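Local coordinates for beta-n-acetylhexosaminidase (Streptococcus pneumoniae, PDB 4AZI), which acts as an exo-beta-D-N-acetylglucosaminidase of glycoside hydrolase family 20, probably releasing terminal beta-linked N-acetylglucosamine from glycans, at residues K205-A210 against V239-D244; Q223-N228 against D244-Y249; G230-D235 against P262-S267. The protein carries 2 engineered substitutions. One frame throughout, in Å; residues are numbered along the deposited sequence.

In the fold
The three contacts sit round one connection of the barrel, the loop from strand 223-227 to strand 246-249. Interaction 2 is the most deeply placed and joins those two strands by backbone hydrogen bonds, with the ligand pocket at one end. Interactions 1 and 3 lie farther out and depend mainly on side chains. In interaction 1 the later part of the loop packs on helix 203-219 through phenylalanine and alanine. In interaction 3 its earlier part meets helix 262-267 through tyrosine, leucine and aspartate, with partly exposed residues. The Tyr232 hydroxyl, bonded to Phe241 N, ties interactions 1 and 3 together. Asp244 belongs to both interactions 1 and 2.

Interaction 1: residues K205-A210 against V239-D244; sequences KFAEYA and VQFDKD
In the (beta/alpha)8 barrel, helix 203-219 is met by the loop that leaves strand 223-227, with Ala207 and Phe206 set against Phe241 and Val239. The contact is almost wholly apolar. Ala207 points its methyl group into the loop. Ala207 CB lies over one face of the Phe241 ring, 3.9 Å from the centroid and shifted toward the rim. This is a CH-pi contact. Ala207 CB also touches Val239 CG1 at 3.4 Å, which is tight for two carbons. Val239 holds that branch anti to its backbone N (chi1 169°), where it can reach the helix.

The rim of Phe241 has other neighbours. Phe206 CE2 comes to Phe241 CE2 at 3.7 Å, close to the plane of the Phe241 ring, and the two side chains cross at about a right angle. Ala210 CB, one turn on from Phe206, also lies at the edge of Phe241, 4.3 Å from Phe241 CE2. The Phe241 ring thus sits against one side of the helix, with one alanine over a face and another at its edge. Phe231 also meets this ring.

Polar bonds shape the loop just beyond. Asp242 OD1 accepts from Asp244 N at 2.7 Å, with an N-H...O angle of 151°, and forms an Asx turn. Lys243 NZ bonds back to Phe241 O at 2.7 Å. Asn211, which follows Ala210 in the helix, holds the loop backbone at Gln240 O and Asp242 N. Lys218 of the same helix makes salt bridges to the carboxylates of Asp242 and Asp244.

The connection between strands 223-227 and 246-249 contains no helix here. A long helix-free loop packed on the preceding barrel helix is a local variation on the TIM-barrel fold of this family 20 catalytic module.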
loop_
_atom_site.group_PDB
_atom_site.type_symbol
_atom_site.label_atom_id
_atom_site.label_comp_id
_atom_site.label_asym_id
_atom_site.label_seq_id
_atom_site.Cartn_x
_atom_site.Cartn_y
_atom_site.Cartn_z
ATOM N N LYS A 205 -7.528 -23.432 5.187
ATOM C CA LYS A 205 -8.526 -22.472 5.626
ATOM C C LYS A 205 -8.035 -21.035 5.439
ATOM O O LYS A 205 -8.840 -20.145 5.159
ATOM C CB LYS A 205 -8.996 -22.765 7.058
ATOM C CG LYS A 205 -9.823 -24.052 7.126
ATOM C CD LYS A 205 -10.117 -24.500 8.553
ATOM N N PHE A 206 -6.728 -20.818 5.562
ATOM C CA PHE A 206 -6.134 -19.530 5.178
ATOM C C PHE A 206 -6.353 -19.203 3.695
ATOM O O PHE A 206 -6.691 -18.069 3.346
ATOM C CB PHE A 206 -4.636 -19.455 5.509
ATOM C CG PHE A 206 -3.965 -18.238 4.933
ATOM C CD1 PHE A 206 -4.060 -17.009 5.576
ATOM C CD2 PHE A 206 -3.293 -18.307 3.720
ATOM C CE1 PHE A 206 -3.477 -15.879 5.030
ATOM C CE2 PHE A 206 -2.703 -17.185 3.167
ATOM C CZ PHE A 206 -2.790 -15.967 3.826
ATOM N N ALA A 207 -6.153 -20.201 2.828
ATOM C CA ALA A 207 -6.312 -20.017 1.391
ATOM C C ALA A 207 -7.773 -19.716 1.040
ATOM O O ALA A 207 -8.050 -18.863 0.206
ATOM C CB ALA A 207 -5.813 -21.238 0.637
ATOM N N GLU A 208 -8.691 -20.405 1.711
ATOM C CA GLU A 208 -10.123 -20.201 1.530
ATOM C C GLU A 208 -10.490 -18.740 1.814
ATOM O O GLU A 208 -11.248 -18.132 1.058
ATOM C CB GLU A 208 -10.898 -21.166 2.435
ATOM C CG GLU A 208 -12.404 -21.006 2.411
ATOM C CD GLU A 208 -13.074 -21.600 3.634
ATOM O OE1 GLU A 208 -12.548 -22.581 4.207
ATOM O OE2 GLU A 208 -14.137 -21.079 4.031
ATOM N N TYR A 209 -9.915 -18.189 2.882
ATOM C CA TYR A 209 -10.111 -16.785 3.279
ATOM C C TYR A 209 -9.421 -15.778 2.340
ATOM O O TYR A 209 -9.990 -14.719 2.009
ATOM C CB TYR A 209 -9.609 -16.587 4.711
ATOM C CG TYR A 209 -9.807 -15.192 5.244
ATOM C CD1 TYR A 209 -11.063 -14.757 5.671
ATOM C CD2 TYR A 209 -8.730 -14.307 5.347
ATOM C CE1 TYR A 209 -11.237 -13.476 6.172
ATOM C CE2 TYR A 209 -8.899 -13.023 5.833
ATOM C CZ TYR A 209 -10.155 -12.612 6.243
ATOM O OH TYR A 209 -10.323 -11.336 6.731
ATOM N N ALA A 210 -8.195 -16.109 1.927
ATOM C CA ALA A 210 -7.438 -15.280 0.991
ATOM C C ALA A 210 -8.137 -15.210 -0.366
ATOM O O ALA A 210 -8.261 -14.131 -0.955
ATOM C CB ALA A 210 -6.014 -15.794 0.844
ATOM N N VAL A 239 -2.265 -26.829 -1.686
ATOM C CA VAL A 239 -3.286 -25.829 -1.370
ATOM C C VAL A 239 -3.186 -24.736 -2.439
ATOM O O VAL A 239 -2.114 -24.194 -2.686
ATOM C CB VAL A 239 -3.101 -25.259 0.057
ATOM C CG1 VAL A 239 -3.981 -24.040 0.290
ATOM C CG2 VAL A 239 -3.405 -26.330 1.095
ATOM N N GLN A 240 -4.299 -24.438 -3.095
ATOM C CA GLN A 240 -4.264 -23.607 -4.293
ATOM C C GLN A 240 -4.749 -22.188 -4.018
ATOM O O GLN A 240 -5.654 -21.988 -3.216
ATOM C CB GLN A 240 -5.075 -24.255 -5.418
ATOM C CG GLN A 240 -4.417 -24.153 -6.787
ATOM C CD GLN A 240 -3.104 -24.928 -6.898
ATOM O OE1 GLN A 240 -2.216 -24.561 -7.676
ATOM N NE2 GLN A 240 -2.979 -26.012 -6.128
ATOM N N PHE A 241 -4.140 -21.208 -4.678
ATOM C CA PHE A 241 -4.519 -19.802 -4.475
ATOM C C PHE A 241 -5.027 -19.168 -5.769
ATOM O O PHE A 241 -4.680 -19.625 -6.865
ATOM C CB PHE A 241 -3.351 -18.992 -3.898
ATOM C CG PHE A 241 -3.019 -19.328 -2.465
ATOM C CD1 PHE A 241 -2.245 -20.448 -2.154
ATOM C CD2 PHE A 241 -3.471 -18.520 -1.421
ATOM C CE1 PHE A 241 -1.941 -20.758 -0.831
ATOM C CE2 PHE A 241 -3.159 -18.819 -0.095
ATOM C CZ PHE A 241 -2.397 -19.944 0.201
ATOM N N ASP A 242 -5.865 -18.136 -5.617
ATOM C CA ASP A 242 -6.400 -17.310 -6.714
ATOM C C ASP A 242 -5.235 -16.757 -7.542
ATOM O O ASP A 242 -4.335 -16.115 -7.004
ATOM C CB ASP A 242 -7.241 -16.167 -6.109
ATOM C CG ASP A 242 -7.963 -15.308 -7.157
ATOM O OD1 ASP A 242 -7.334 -14.887 -8.139
ATOM O OD2 ASP A 242 -9.165 -15.011 -6.980
ATOM N N LYS A 243 -5.230 -17.015 -8.846
ATOM C CA LYS A 243 -4.090 -16.578 -9.666
ATOM C C LYS A 243 -4.136 -15.091 -10.075
ATOM O O LYS A 243 -3.157 -14.568 -10.587
ATOM C CB LYS A 243 -3.905 -17.469 -10.896
ATOM C CG LYS A 243 -3.779 -18.963 -10.607
ATOM C CD LYS A 243 -2.674 -19.288 -9.610
ATOM C CE LYS A 243 -2.594 -20.782 -9.364
ATOM N NZ LYS A 243 -3.858 -21.341 -8.792
ATOM N N ASP A 244 -5.259 -14.418 -9.836
ATOM C CA ASP A 244 -5.427 -13.007 -10.254
ATOM C C ASP A 244 -4.846 -11.958 -9.317
ATOM O O ASP A 244 -4.839 -10.784 -9.656
ATOM C CB ASP A 244 -6.906 -12.666 -10.464
ATOM C CG ASP A 244 -7.540 -13.458 -11.580
ATOM O OD1 ASP A 244 -6.845 -13.803 -12.553
ATOM O OD2 ASP A 244 -8.750 -13.721 -11.474
#

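Interaction 2: residues Q223-N228 against D244-Y249; sequences QPMAFN and DVLISY. With OAN (O-(2-acetamido-2-deoxy D-glucopyranosylidene) amino-N-phenylcarbamate), chain C.
Strands 223-227 and 246-249 are parallel neighbours in the barrel, paired through Met225 with Leu246, Ala226 with Ile247 and Phe227 with Ser248. The backbone bonds come first. Leu246 N donates to Pro224 O at 2.9 Å. Ala226 N donates to Leu246 O at 3.1 Å, and Ser248 N to Ala226 O at 2.7 Å. A weak bond from Asn228 N to Ser248 O ends the ladder.

The apolar contacts flank it. Met225 and Leu246 run side by side, with Met225 SD 3.6 Å from Leu246 CD2. On the face opposite this pair, Ala226 CB meets CG1 of Val245, just ahead of strand 246-249.

The third group is flat on flat. The Asn228 amide stacks over one face of the Tyr249 ring, with planes 20° apart and Asn228 ND2 3.4 Å from Tyr249 CE2. With CG between the backbone N and the carbonyl carbon (chi1 61°), the Asn228 amide folds over this ring. Bonds to Trp250 N and Ser251 O hold its two ends, so its rotation is fixed.

Phe227 carries the ligand contact. The acetamido methyl CAH of OAN lies over the centre of its ring, 3.8 Å from Phe227 CG. Ser248 OG, bonded to Thr275, approaches the same ring obliquely at CD1. The methyl thus meets an apolar ring face on a strand end held by backbone bonds, consistent with recognition of the acetamido group.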
loop_
_atom_site.group_PDB
_atom_site.type_symbol
_atom_site.label_atom_id
_atom_site.label_comp_id
_atom_site.label_asym_id
_atom_site.label_seq_id
_atom_site.Cartn_x
_atom_site.Cartn_y
_atom_site.Cartn_z
ATOM N N GLN A 223 -8.801 -4.464 -8.513
ATOM C CA GLN A 223 -7.706 -5.430 -8.696
ATOM C C GLN A 223 -7.175 -5.857 -7.327
ATOM O O GLN A 223 -6.705 -4.999 -6.565
ATOM C CB GLN A 223 -6.570 -4.809 -9.527
ATOM C CG GLN A 223 -5.271 -5.615 -9.552
ATOM C CD GLN A 223 -5.440 -6.989 -10.186
ATOM O OE1 GLN A 223 -5.190 -8.030 -9.551
ATOM N NE2 GLN A 223 -5.859 -7.003 -11.439
ATOM N N PRO A 224 -7.225 -7.170 -7.006
ATOM C CA PRO A 224 -6.737 -7.528 -5.670
ATOM C C PRO A 224 -5.211 -7.497 -5.568
ATOM O O PRO A 224 -4.513 -7.722 -6.550
ATOM C CB PRO A 224 -7.294 -8.943 -5.439
ATOM C CG PRO A 224 -7.579 -9.483 -6.794
ATOM C CD PRO A 224 -7.827 -8.321 -7.711
ATOM N N MET A 225 -4.712 -7.141 -4.392
ATOM C CA MET A 225 -3.295 -7.213 -4.110
ATOM C C MET A 225 -3.137 -7.791 -2.718
ATOM O O MET A 225 -3.975 -7.553 -1.847
ATOM C CB MET A 225 -2.641 -5.826 -4.200
ATOM C CG MET A 225 -1.120 -5.877 -4.085
ATOM S SD MET A 225 -0.241 -4.375 -4.559
ATOM C CE MET A 225 -0.599 -3.280 -3.197
ATOM N N ALA A 226 -2.074 -8.570 -2.522
ATOM C CA ALA A 226 -1.723 -9.098 -1.204
ATOM C C ALA A 226 -0.207 -9.187 -1.085
ATOM O O ALA A 226 0.490 -9.205 -2.097
ATOM C CB ALA A 226 -2.347 -10.474 -1.004
ATOM N N PHE A 227 0.304 -9.249 0.141
ATOM C CA PHE A 227 1.727 -9.512 0.344
ATOM C C PHE A 227 2.019 -10.974 0.036
ATOM O O PHE A 227 1.124 -11.810 0.060
ATOM C CB PHE A 227 2.178 -9.140 1.754
ATOM C CG PHE A 227 2.078 -7.679 2.045
ATOM C CD1 PHE A 227 2.834 -6.760 1.323
ATOM C CD2 PHE A 227 1.214 -7.217 3.023
ATOM C CE1 PHE A 227 2.728 -5.406 1.576
ATOM C CE2 PHE A 227 1.106 -5.866 3.286
ATOM C CZ PHE A 227 1.857 -4.959 2.557
ATOM N N ASN A 228 3.271 -11.275 -0.272
ATOM C CA ASN A 228 3.606 -12.599 -0.795
ATOM C C ASN A 228 3.602 -13.736 0.224
ATOM O O ASN A 228 3.447 -14.888 -0.163
ATOM C CB ASN A 228 4.954 -12.556 -1.524
ATOM C CG ASN A 228 6.090 -12.153 -0.615
ATOM O OD1 ASN A 228 6.275 -10.975 -0.318
ATOM N ND2 ASN A 228 6.865 -13.136 -0.172
ATOM N N ASP A 244 -5.259 -14.418 -9.836
ATOM C CA ASP A 244 -5.427 -13.007 -10.254
ATOM C C ASP A 244 -4.846 -11.958 -9.317
ATOM O O ASP A 244 -4.839 -10.784 -9.656
ATOM C CB ASP A 244 -6.906 -12.666 -10.464
ATOM C CG ASP A 244 -7.540 -13.458 -11.580
ATOM O OD1 ASP A 244 -6.845 -13.803 -12.553
ATOM O OD2 ASP A 244 -8.750 -13.721 -11.474
ATOM N N VAL A 245 -4.390 -12.372 -8.140
ATOM C CA VAL A 245 -3.854 -11.435 -7.139
ATOM C C VAL A 245 -2.534 -10.809 -7.602
ATOM O O VAL A 245 -1.642 -11.519 -8.034
ATOM C CB VAL A 245 -3.672 -12.129 -5.765
ATOM C CG1 VAL A 245 -2.987 -11.199 -4.762
ATOM C CG2 VAL A 245 -5.023 -12.625 -5.228
ATOM N N LEU A 246 -2.429 -9.481 -7.518
ATOM C CA LEU A 246 -1.156 -8.787 -7.697
ATOM C C LEU A 246 -0.325 -8.977 -6.428
ATOM O O LEU A 246 -0.769 -8.628 -5.349
ATOM C CB LEU A 246 -1.381 -7.302 -7.978
ATOM C CG LEU A 246 -0.134 -6.418 -8.111
ATOM C CD1 LEU A 246 0.711 -6.774 -9.335
ATOM C CD2 LEU A 246 -0.528 -4.954 -8.136
ATOM N N ILE A 247 0.868 -9.553 -6.549
ATOM C CA ILE A 247 1.634 -9.929 -5.358
ATOM C C ILE A 247 2.612 -8.805 -4.963
ATOM O O ILE A 247 3.523 -8.444 -5.720
ATOM C CB ILE A 247 2.392 -11.263 -5.554
ATOM C CG1 ILE A 247 1.458 -12.425 -6.003
ATOM C CG2 ILE A 247 3.214 -11.619 -4.332
ATOM C CD1 ILE A 247 0.576 -13.026 -4.925
ATOM N N SER A 248 2.423 -8.247 -3.780
ATOM C CA SER A 248 3.384 -7.279 -3.275
ATOM C C SER A 248 4.541 -8.067 -2.660
ATOM O O SER A 248 4.450 -8.517 -1.522
ATOM C CB SER A 248 2.719 -6.329 -2.279
ATOM O OG SER A 248 3.667 -5.469 -1.685
ATOM N N TYR A 249 5.606 -8.268 -3.441
ATOM C CA TYR A 249 6.721 -9.134 -3.027
ATOM C C TYR A 249 7.822 -8.353 -2.335
ATOM O O TYR A 249 8.476 -7.507 -2.946
ATOM C CB TYR A 249 7.310 -9.950 -4.203
ATOM C CG TYR A 249 8.051 -11.181 -3.709
ATOM C CD1 TYR A 249 9.332 -11.076 -3.148
ATOM C CD2 TYR A 249 7.460 -12.445 -3.760
ATOM C CE1 TYR A 249 10.004 -12.196 -2.666
ATOM C CE2 TYR A 249 8.124 -13.565 -3.275
ATOM C CZ TYR A 249 9.395 -13.430 -2.722
ATOM O OH TYR A 249 10.066 -14.539 -2.244
HETATM C CAH OAN C . 4.813 -6.977 4.575
HETATM C CAG OAN C . 5.717 -6.337 5.638
HETATM O OAN OAN C . 6.679 -5.661 5.302
HETATM N NAI OAN C . 5.378 -6.586 6.905
HETATM C CAB OAN C . 6.092 -6.064 8.089
HETATM C CAC OAN C . 5.604 -4.648 8.401
HETATM O OAJ OAN C . 4.388 -4.722 9.156
HETATM C CAD OAN C . 6.648 -3.864 9.183
HETATM O OAK OAN C . 6.105 -2.579 9.451
HETATM C CAE OAN C . 7.919 -3.720 8.331
HETATM C CAF OAN C . 9.075 -2.990 9.022
HETATM O OAM OAN C . 9.546 -3.748 10.141
HETATM O OAL OAN C . 8.423 -4.996 7.852
HETATM C CAA OAN C . 7.625 -6.106 7.913
HETATM N NAY OAN C . 8.226 -7.271 7.797
HETATM O OAQ OAN C . 9.581 -7.234 7.649
HETATM C CAP OAN C . 10.237 -8.309 8.177
HETATM O OAR OAN C . 11.457 -8.410 8.036
HETATM N NAO OAN C . 9.490 -9.206 8.839
HETATM C CAS OAN C . 9.942 -10.343 9.390
HETATM C CAT OAN C . 9.284 -11.531 9.070
HETATM C CAU OAN C . 9.707 -12.743 9.615
HETATM C CAV OAN C . 10.795 -12.773 10.485
HETATM C CAW OAN C . 11.461 -11.585 10.815
HETATM C CAX OAN C . 11.035 -10.369 10.271
#

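Interaction 3: residues G230-D235 against P262-S267; sequences GFYYED and PQYLAS
The hydroxyl oxygen of Tyr232, whose ring packs beside Tyr264 and Leu265, is gripped by several groups of the same loop. Phe241 N bonds to it. Gln240 OE1 and Lys243 NZ make weaker bonds. These fix the far end of the Tyr232 side chain, while its near end faces helix 262-267. Tyr232 CB lies 3.8 Å from Tyr264 CE2, near the plane of the Tyr264 ring and at its edge. The two tyrosine side chains cross at about a right angle.

Asp235 covers one face of Tyr264. Its CA stands over the centre of the ring. Asp235 CB makes a CH-pi contact, 3.8 Å from the centroid of the Tyr264 ring and 19° off the ring normal. The carboxylate continues past the ring toward the helix backbone, its plane only 18° from the ring plane. Asp235 OD1 comes within 3.3 Å of Tyr264 CB. The same oxygen accepts from Ser261 N, just ahead of the helix, and this bond holds the carboxylate in place.

The short helix 262-267 follows barrel strand 246-249 and precedes strand 271-282. It therefore lies in the beta-alpha-beta crossover between those strands. The loop it meets is the preceding connection of the (beta/alpha)8 barrel, which has no helix. Tyr232, Glu234 and Asp235 all take left-handed backbone conformations, so the loop turns sharply here. A weak bond from Asp235 N to Tyr232 O at 3.1 Å spans the turn.

Leu265 supplies the inner part of the contact. With CG anti to its carbonyl carbon (chi1 -63°), the branch CD2 reaches the loop. Leu265 CD2 is 3.8 Å from Phe231 O and 4.2 Å from Phe231 CB. Leu265 CD2 also touches Tyr232 CD2 at 4.1 Å. The Phe231 ring turns away from the helix, toward Phe241 and Ile247.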
loop_
_atom_site.group_PDB
_atom_site.type_symbol
_atom_site.label_atom_id
_atom_site.label_comp_id
_atom_site.label_asym_id
_atom_site.label_seq_id
_atom_site.Cartn_x
_atom_site.Cartn_y
_atom_site.Cartn_z
ATOM N N GLY A 230 1.852 -15.524 2.432
ATOM C CA GLY A 230 0.954 -16.650 2.615
ATOM C C GLY A 230 0.745 -17.486 1.378
ATOM O O GLY A 230 0.069 -18.503 1.437
ATOM N N PHE A 231 1.310 -17.062 0.250
ATOM C CA PHE A 231 1.028 -17.701 -1.036
ATOM C C PHE A 231 2.019 -18.808 -1.383
ATOM O O PHE A 231 3.224 -18.566 -1.501
ATOM C CB PHE A 231 0.965 -16.652 -2.158
ATOM C CG PHE A 231 -0.268 -15.785 -2.116
ATOM C CD1 PHE A 231 -0.382 -14.751 -1.186
ATOM C CD2 PHE A 231 -1.319 -16.005 -3.002
ATOM C CE1 PHE A 231 -1.522 -13.957 -1.143
ATOM C CE2 PHE A 231 -2.457 -15.211 -2.971
ATOM C CZ PHE A 231 -2.562 -14.182 -2.039
ATOM N N TYR A 232 1.492 -20.013 -1.561
ATOM C CA TYR A 232 2.290 -21.193 -1.882
ATOM C C TYR A 232 3.507 -21.322 -0.988
ATOM O O TYR A 232 4.638 -21.387 -1.460
ATOM C CB TYR A 232 2.663 -21.193 -3.369
ATOM C CG TYR A 232 1.437 -21.374 -4.228
ATOM C CD1 TYR A 232 0.995 -22.647 -4.570
ATOM C CD2 TYR A 232 0.698 -20.278 -4.664
ATOM C CE1 TYR A 232 -0.142 -22.823 -5.328
ATOM C CE2 TYR A 232 -0.437 -20.445 -5.432
ATOM C CZ TYR A 232 -0.848 -21.724 -5.761
ATOM O OH TYR A 232 -1.971 -21.914 -6.512
ATOM N N TYR A 233 3.262 -21.335 0.319
ATOM C CA TYR A 233 4.345 -21.383 1.304
ATOM C C TYR A 233 5.243 -22.574 1.005
ATOM O O TYR A 233 4.755 -23.652 0.646
ATOM C CB TYR A 233 3.774 -21.469 2.722
ATOM C CG TYR A 233 4.816 -21.443 3.821
ATOM C CD1 TYR A 233 5.476 -20.258 4.165
ATOM C CD2 TYR A 233 5.126 -22.599 4.532
ATOM C CE1 TYR A 233 6.421 -20.234 5.189
ATOM C CE2 TYR A 233 6.070 -22.590 5.550
ATOM C CZ TYR A 233 6.716 -21.410 5.873
ATOM O OH TYR A 233 7.649 -21.412 6.880
ATOM N N GLU A 234 6.551 -22.342 1.104
ATOM C CA GLU A 234 7.597 -23.357 0.876
ATOM C C GLU A 234 7.540 -24.056 -0.500
ATOM O O GLU A 234 7.885 -25.238 -0.622
ATOM C CB GLU A 234 7.658 -24.360 2.047
ATOM C CG GLU A 234 9.089 -24.685 2.486
ATOM C CD GLU A 234 9.170 -25.531 3.748
ATOM O OE1 GLU A 234 8.241 -25.488 4.586
ATOM O OE2 GLU A 234 10.178 -26.243 3.912
ATOM N N ASP A 235 7.121 -23.301 -1.521
ATOM C CA ASP A 235 7.011 -23.765 -2.917
ATOM C C ASP A 235 6.159 -25.036 -3.086
ATOM O O ASP A 235 6.442 -25.849 -3.953
ATOM C CB ASP A 235 8.400 -23.991 -3.564
ATOM C CG ASP A 235 9.297 -22.765 -3.527
ATOM O OD1 ASP A 235 8.788 -21.620 -3.425
ATOM O OD2 ASP A 235 10.535 -22.961 -3.624
ATOM N N PRO A 262 10.172 -15.851 -5.673
ATOM C CA PRO A 262 9.550 -15.129 -6.783
ATOM C C PRO A 262 9.534 -15.988 -8.044
ATOM O O PRO A 262 8.561 -15.932 -8.802
ATOM C CB PRO A 262 10.451 -13.900 -6.978
ATOM C CG PRO A 262 11.283 -13.811 -5.758
ATOM C CD PRO A 262 11.404 -15.192 -5.206
ATOM N N GLN A 263 10.597 -16.773 -8.257
ATOM C CA GLN A 263 10.642 -17.735 -9.372
ATOM C C GLN A 263 9.431 -18.676 -9.323
ATOM O O GLN A 263 8.733 -18.860 -10.330
ATOM C CB GLN A 263 11.929 -18.575 -9.351
ATOM C CG GLN A 263 13.220 -17.830 -9.661
ATOM C CD GLN A 263 14.023 -17.492 -8.411
ATOM O OE1 GLN A 263 13.460 -17.189 -7.362
ATOM N NE2 GLN A 263 15.345 -17.562 -8.520
ATOM N N TYR A 264 9.192 -19.274 -8.154
ATOM C CA TYR A 264 8.076 -20.200 -7.986
ATOM C C TYR A 264 6.706 -19.556 -8.241
ATOM O O TYR A 264 5.868 -20.140 -8.924
ATOM C CB TYR A 264 8.085 -20.873 -6.608
ATOM C CG TYR A 264 7.070 -21.995 -6.524
ATOM C CD1 TYR A 264 7.388 -23.275 -6.970
ATOM C CD2 TYR A 264 5.783 -21.767 -6.042
ATOM C CE1 TYR A 264 6.466 -24.306 -6.913
ATOM C CE2 TYR A 264 4.851 -22.790 -5.975
ATOM C CZ TYR A 264 5.197 -24.054 -6.422
ATOM O OH TYR A 264 4.292 -25.078 -6.373
ATOM N N LEU A 265 6.476 -18.378 -7.669
ATOM C CA LEU A 265 5.215 -17.655 -7.885
ATOM C C LEU A 265 5.013 -17.213 -9.334
ATOM O O LEU A 265 3.908 -17.333 -9.855
ATOM C CB LEU A 265 5.071 -16.473 -6.921
ATOM C CG LEU A 265 4.995 -16.802 -5.427
ATOM C CD1 LEU A 265 4.950 -15.503 -4.622
ATOM C CD2 LEU A 265 3.788 -17.672 -5.128
ATOM N N ALA A 266 6.073 -16.737 -9.992
ATOM C CA ALA A 266 6.013 -16.422 -11.426
ATOM C C ALA A 266 5.565 -17.631 -12.238
ATOM O O ALA A 266 4.735 -17.503 -13.160
ATOM C CB ALA A 266 7.356 -15.913 -11.931
ATOM N N SER A 267 6.101 -18.801 -11.868
ATOM C CA SER A 267 5.774 -20.072 -12.506
ATOM C C SER A 267 4.276 -20.402 -12.401
ATOM O O SER A 267 3.708 -21.023 -13.299
ATOM C CB SER A 267 6.655 -21.209 -11.948
ATOM O OG SER A 267 6.195 -21.694 -10.693
#